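PDB 2DRH: 361aa long hypothetical D-aminopeptidase, which is of unproven function but probably acts as an aminopeptidase of the S58 type. Local coordinates for residues Ile241-Thr246 and Ile280-Ser285. Numbering follows the deposited sequence.
Sequences IMIIAT and IAVAFS
M242, I244 and T246 turn their backbone polar groups toward 280-285 and join it as a parallel strand pair. M242 N donates to I280 O at 2.7 Å, and M242 O takes the N-H of V282 almost head-on (C=O...N angle 173°). V282 O accepts from I244 N in the straightest bond of the series, 175° at the hydrogen. Toward the C-terminal end the bonds lengthen and bend: F284 N, tilted out of the plane of the I244 carbonyl, donates to I244 O at 3.0 Å, and T246 N reaches F284 O at 3.2 Å. A281 CA adds a CA-H contact to M242 O at 3.1 Å. The intervening I241, I243 and A245 bond through their backbones to L206, L204 and G202 of the antiparallel neighbour 198-207; I280 bonds likewise with I240, and T246 with T286.

With CG between the backbone N and the carbonyl carbon (chi1 69°), the F284 ring swings over the adjacent strand, laying one face on A245 CA while CZ meets A245 CB at 3.6 Å; I243 CG2 comes to its edge. Replacing F284 with alanine removes the ring from A245 CA and I243 CG2, and would probably open a gap beside both. On the opposite face, I244 CB meets A283 CB, and M242 and A281 rest on A262 of helix 252-268. The buried hydroxyls find partners outside the two segments: T246 OG1 bonds to T200 O and A248 N, S285 OG to A248 O and A287 N. Together, strand 240-246, helix 252-268 and strand 278-285 form a beta-alpha-beta unit within a mixed sheet.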
loop_
_atom_site.group_PDB
_atom_site.type_symbol
_atom_site.label_atom_id
_atom_site.label_comp_id
_atom_site.label_asym_id
_atom_site.label_seq_id
_atom_site.Cartn_x
_atom_site.Cartn_y
_atom_site.Cartn_z
ATOM N N ILE A 241 -3.712 16.759 -10.962
ATOM C CA ILE A 241 -2.431 16.512 -10.325
ATOM C C ILE A 241 -2.206 17.630 -9.326
ATOM O O ILE A 241 -2.370 18.804 -9.654
ATOM C CB ILE A 241 -1.269 16.518 -11.353
ATOM C CG1 ILE A 241 -1.525 15.468 -12.448
ATOM C CG2 ILE A 241 0.059 16.265 -10.638
ATOM C CD1 ILE A 241 -1.655 14.029 -11.935
ATOM N N MET A 242 -1.842 17.265 -8.105
ATOM C CA MET A 242 -1.596 18.261 -7.071
ATOM C C MET A 242 -0.152 18.161 -6.626
ATOM O O MET A 242 0.302 17.104 -6.194
ATOM C CB MET A 242 -2.548 18.040 -5.888
ATOM C CG MET A 242 -3.989 18.406 -6.213
ATOM S SD MET A 242 -5.223 17.366 -5.409
ATOM C CE MET A 242 -5.171 15.952 -6.524
ATOM N N ILE A 243 0.577 19.260 -6.758
ATOM C CA ILE A 243 1.979 19.283 -6.363
ATOM C C ILE A 243 2.111 20.149 -5.124
ATOM O O ILE A 243 1.797 21.340 -5.146
ATOM C CB ILE A 243 2.873 19.858 -7.484
ATOM C CG1 ILE A 243 2.682 19.047 -8.770
ATOM C CG2 ILE A 243 4.342 19.829 -7.056
ATOM C CD1 ILE A 243 3.053 17.583 -8.636
ATOM N N ILE A 244 2.569 19.541 -4.041
ATOM C CA ILE A 244 2.725 20.258 -2.788
ATOM C C ILE A 244 4.196 20.458 -2.446
ATOM O O ILE A 244 5.014 19.539 -2.577
ATOM C CB ILE A 244 2.070 19.500 -1.617
ATOM C CG1 ILE A 244 0.677 18.999 -2.017
ATOM C CG2 ILE A 244 1.994 20.409 -0.394
ATOM C CD1 ILE A 244 -0.262 20.076 -2.475
ATOM N N ALA A 245 4.525 21.667 -2.010
ATOM C CA ALA A 245 5.891 21.992 -1.613
ATOM C C ALA A 245 5.845 22.668 -0.250
ATOM O O ALA A 245 4.894 23.390 0.061
ATOM C CB ALA A 245 6.538 22.920 -2.637
ATOM N N THR A 246 6.869 22.425 0.564
ATOM C CA THR A 246 6.960 23.029 1.887
ATOM C C THR A 246 8.412 23.134 2.321
ATOM O O THR A 246 9.264 22.374 1.858
ATOM C CB THR A 246 6.199 22.212 2.959
ATOM O OG1 THR A 246 6.298 22.879 4.227
ATOM C CG2 THR A 246 6.787 20.809 3.095
ATOM N N ILE A 280 -3.966 12.573 -8.332
ATOM C CA ILE A 280 -2.717 12.251 -7.660
ATOM C C ILE A 280 -2.048 13.486 -7.052
ATOM O O ILE A 280 -2.048 14.570 -7.642
ATOM C CB ILE A 280 -1.732 11.603 -8.640
ATOM C CG1 ILE A 280 -2.312 10.279 -9.151
ATOM C CG2 ILE A 280 -0.375 11.403 -7.970
ATOM C CD1 ILE A 280 -1.464 9.635 -10.204
ATOM N N ALA A 281 -1.477 13.298 -5.870
ATOM C CA ALA A 281 -0.796 14.362 -5.145
ATOM C C ALA A 281 0.648 13.978 -4.871
ATOM O O ALA A 281 0.935 12.849 -4.478
ATOM C CB ALA A 281 -1.510 14.623 -3.833
ATOM N N VAL A 282 1.557 14.918 -5.093
ATOM C CA VAL A 282 2.969 14.685 -4.837
ATOM C C VAL A 282 3.481 15.792 -3.911
ATOM O O VAL A 282 3.360 16.974 -4.217
ATOM C CB VAL A 282 3.780 14.681 -6.148
ATOM C CG1 VAL A 282 5.263 14.588 -5.840
ATOM C CG2 VAL A 282 3.354 13.494 -7.023
ATOM N N ALA A 283 4.042 15.402 -2.772
ATOM C CA ALA A 283 4.551 16.370 -1.810
ATOM C C ALA A 283 6.039 16.196 -1.559
ATOM O O ALA A 283 6.545 15.074 -1.508
ATOM C CB ALA A 283 3.793 16.242 -0.505
ATOM N N PHE A 284 6.740 17.316 -1.406
ATOM C CA PHE A 284 8.172 17.285 -1.146
ATOM C C PHE A 284 8.591 18.455 -0.267
ATOM O O PHE A 284 7.916 19.487 -0.226
ATOM C CB PHE A 284 8.959 17.304 -2.462
ATOM C CG PHE A 284 8.876 18.607 -3.227
ATOM C CD1 PHE A 284 9.706 19.684 -2.904
ATOM C CD2 PHE A 284 7.987 18.749 -4.293
ATOM C CE1 PHE A 284 9.655 20.878 -3.635
ATOM C CE2 PHE A 284 7.928 19.932 -5.027
ATOM C CZ PHE A 284 8.766 21.001 -4.698
ATOM N N SER A 285 9.695 18.279 0.446
ATOM C CA SER A 285 10.215 19.319 1.320
ATOM C C SER A 285 11.576 19.778 0.817
ATOM O O SER A 285 12.335 18.997 0.257
ATOM C CB SER A 285 10.341 18.793 2.754
ATOM O OG SER A 285 11.008 19.728 3.589
#